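Local atomic coordinates of M32 carboxypeptidase (Chitinophagaceae bacterium, PDB entry 7A03), a protein that probably acts as a metal-dependent carboxypeptidase of the M32 family, removing amino acids from the C-terminal ends of peptides. Residues 13-16 / 17-21. Numbering follows the deposited sequence.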
ATOM      1  N   ALA A  13      -7.119  16.595 -27.865  1.00 19.18           N
ATOM      2  CA  ALA A  13      -8.439  16.019 -27.602  1.00 23.81           C
ATOM      3  C   ALA A  13      -8.346  14.837 -26.643  1.00 21.22           C
ATOM      4  O   ALA A  13      -9.209  14.662 -25.769  1.00 19.48           O
ATOM      5  CB  ALA A  13      -9.124  15.620 -28.911  1.00 19.69           C
ATOM      6  N   TYR A  14      -7.293  14.023 -26.784  1.00 20.29           N
ATOM      7  CA  TYR A  14      -7.032  12.967 -25.806  1.00 19.63           C
ATOM      8  C   TYR A  14      -6.880  13.538 -24.395  1.00 20.81           C
ATOM      9  O   TYR A  14      -7.483  13.040 -23.432  1.00 18.16           O
ATOM     10  CB  TYR A  14      -5.787  12.186 -26.227  1.00 15.78           C
ATOM     11  CG  TYR A  14      -5.100  11.448 -25.104  1.00 16.30           C
ATOM     12  CD1 TYR A  14      -5.615  10.252 -24.614  1.00 14.88           C
ATOM     13  CD2 TYR A  14      -3.921  11.934 -24.550  1.00 19.86           C
ATOM     14  CE1 TYR A  14      -4.975   9.559 -23.579  1.00 14.77           C
ATOM     15  CE2 TYR A  14      -3.285  11.263 -23.529  1.00 17.47           C
ATOM     16  CZ  TYR A  14      -3.807  10.072 -23.046  1.00 18.15           C
ATOM     17  OH  TYR A  14      -3.142   9.422 -22.019  1.00 15.57           O
ATOM     18  N   LYS A  15      -6.065  14.583 -24.256  1.00 16.50           N
ATOM     19  CA  LYS A  15      -5.851  15.194 -22.951  1.00 16.38           C
ATOM     20  C   LYS A  15      -7.147  15.763 -22.376  1.00 17.71           C
ATOM     21  O   LYS A  15      -7.425  15.603 -21.182  1.00 16.28           O
ATOM     22  CB  LYS A  15      -4.760  16.263 -23.063  1.00 22.82           C
ATOM     23  CG  LYS A  15      -4.254  16.820 -21.751  1.00 27.32           C
ATOM     24  CD  LYS A  15      -3.168  17.856 -22.006  1.00 30.06           C
ATOM     25  CE  LYS A  15      -2.652  18.458 -20.711  1.00 35.53           C
ATOM     26  NZ  LYS A  15      -1.711  19.582 -20.986  1.00 40.45           N
ATOM     27  N   GLN A  16      -7.970  16.400 -23.218  1.00 19.13           N
ATOM     28  CA  GLN A  16      -9.232  16.954 -22.742  1.00 18.25           C
ATOM     29  C   GLN A  16     -10.142  15.847 -22.214  1.00 17.45           C
ATOM     30  O   GLN A  16     -10.721  15.960 -21.122  1.00 15.92           O
ATOM     31  CB  GLN A  16      -9.899  17.744 -23.876  1.00 19.60           C
ATOM     32  CG  GLN A  16     -11.242  18.362 -23.524  1.00 21.67           C
ATOM     33  CD  GLN A  16     -12.397  17.402 -23.743  1.00 29.63           C
ATOM     34  OE1 GLN A  16     -12.438  16.686 -24.743  1.00 36.87           O
ATOM     35  NE2 GLN A  16     -13.344  17.384 -22.806  1.00 35.01           N
ATOM     36  N   LYS A  17     -10.242  14.740 -22.958  1.00 16.89           N
ATOM     37  CA  LYS A  17     -11.101  13.646 -22.505  1.00 16.22           C
ATOM     38  C   LYS A  17     -10.602  13.054 -21.195  1.00 13.49           C
ATOM     39  O   LYS A  17     -11.393  12.788 -20.270  1.00 14.18           O
ATOM     40  CB  LYS A  17     -11.190  12.565 -23.577  1.00 20.06           C
ATOM     41  CG  LYS A  17     -11.956  12.994 -24.814  1.00 21.83           C
ATOM     42  CD  LYS A  17     -11.905  11.905 -25.875  1.00 21.76           C
ATOM     43  CE  LYS A  17     -12.658  12.323 -27.125  1.00 28.18           C
ATOM     44  NZ  LYS A  17     -14.110  12.546 -26.870  1.00 25.70           N
ATOM     45  N   MET A  18      -9.287  12.821 -21.100  1.00 16.18           N
ATOM     46  CA  MET A  18      -8.734  12.218 -19.893  1.00 15.84           C
ATOM     47  C   MET A  18      -8.856  13.158 -18.705  1.00 16.17           C
ATOM     48  O   MET A  18      -9.073  12.716 -17.572  1.00 15.01           O
ATOM     49  CB  MET A  18      -7.266  11.860 -20.117  1.00 15.37           C
ATOM     50  CG  MET A  18      -7.039  10.830 -21.213  1.00 17.54           C
ATOM     51  SD  MET A  18      -7.997   9.313 -21.005  1.00 18.28           S
ATOM     52  CE  MET A  18      -7.136   8.594 -19.610  1.00 20.45           C
ATOM     53  N   GLN A  19      -8.722  14.461 -18.937  1.00 14.60           N
ATOM     54  CA  GLN A  19      -8.804  15.383 -17.818  1.00 20.36           C
ATOM     55  C   GLN A  19     -10.235  15.519 -17.318  1.00 13.97           C
ATOM     56  O   GLN A  19     -10.452  15.650 -16.113  1.00 14.74           O
ATOM     57  CB  GLN A  19      -8.122  16.700 -18.183  1.00 16.51           C
ATOM     58  CG  GLN A  19      -6.614  16.454 -18.343  1.00 16.88           C
ATOM     59  CD  GLN A  19      -5.800  17.710 -18.522  1.00 23.83           C
ATOM     60  OE1 GLN A  19      -6.285  18.719 -19.033  1.00 26.97           O
ATOM     61  NE2 GLN A  19      -4.532  17.648 -18.112  1.00 21.07           N
ATOM     62  N   LYS A  20     -11.220  15.403 -18.216  1.00 15.60           N
ATOM     63  CA  LYS A  20     -12.618  15.362 -17.780  1.00 16.64           C
ATOM     64  C   LYS A  20     -12.888  14.129 -16.916  1.00 14.34           C
ATOM     65  O   LYS A  20     -13.492  14.219 -15.828  1.00 14.95           O
ATOM     66  CB  LYS A  20     -13.517  15.370 -19.021  1.00 18.99           C
ATOM     67  CG  LYS A  20     -15.007  15.220 -18.747  1.00 16.28           C
ATOM     68  CD  LYS A  20     -15.770  15.305 -20.058  1.00 17.51           C
ATOM     69  CE  LYS A  20     -17.223  14.926 -19.869  1.00 20.93           C
ATOM     70  NZ  LYS A  20     -17.946  14.949 -21.175  1.00 26.36           N
ATOM     71  N   ILE A  21     -12.406  12.962 -17.374  1.00 13.78           N
ATOM     72  CA  ILE A  21     -12.548  11.744 -16.578  1.00 13.49           C
ATOM     73  C   ILE A  21     -11.900  11.925 -15.211  1.00 13.48           C
ATOM     74  O   ILE A  21     -12.456  11.531 -14.178  1.00 13.14           O
ATOM     75  CB  ILE A  21     -11.944  10.545 -17.330  1.00 13.92           C
ATOM     76  CG1 ILE A  21     -12.782  10.199 -18.562  1.00 17.19           C
ATOM     77  CG2 ILE A  21     -11.817   9.329 -16.412  1.00 16.08           C
ATOM     78  CD1 ILE A  21     -12.005   9.392 -19.578  1.00 13.85           C
TER
HETATM   79  O   HOH W   1     -14.626  15.064 -25.516  1.00 33.02           O
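Tyr14 and Met18 lie one turn apart on helix 9-37, where four i to i+4 backbone hydrogen bonds join 13-16 to 17-20, among them Met18 N to Tyr14 O at 3.0 Å and Gln19 N to Lys15 O at 2.8 Å. On the buried side, Met18 CG sits over one face of the Tyr14 ring, 3.9 Å from its centroid, in a CH-pi contact. Met18 SD comes in obliquely from farther off, a Met-aromatic contact. Tyr14 CG is anti to the backbone N (chi1 158°), which carries the ring toward the next turn and Met18; its OH bonds to Ser91 OG of helix 82-100. Leu285 touches both side chains.

On another side, the extended chain of Lys15 crosses that of Gln19 at a slant. Lys15 CE lies 3.3 Å from Gln19 NE2, a contact of methylene against amide. That amide nitrogen donates to the carbonyl O of Tyr283. Replacing Gln19 with an alanine would probably leave this carbonyl without its side-chain donor and the Lys15 methylenes without their neighbour.

Toward solvent, one water donates to Gln16 OE1 at 2.8 Å and accepts from Lys17 NZ at 2.9 Å. A bend at the end of the Lys17 chain (chi4 -63°) turns NZ to this water. The helix is thus amphipathic here: sulfur and ring pack inward against neighbouring helices, while the amide and ammonium of Gln16 and Lys17 meet through solvent.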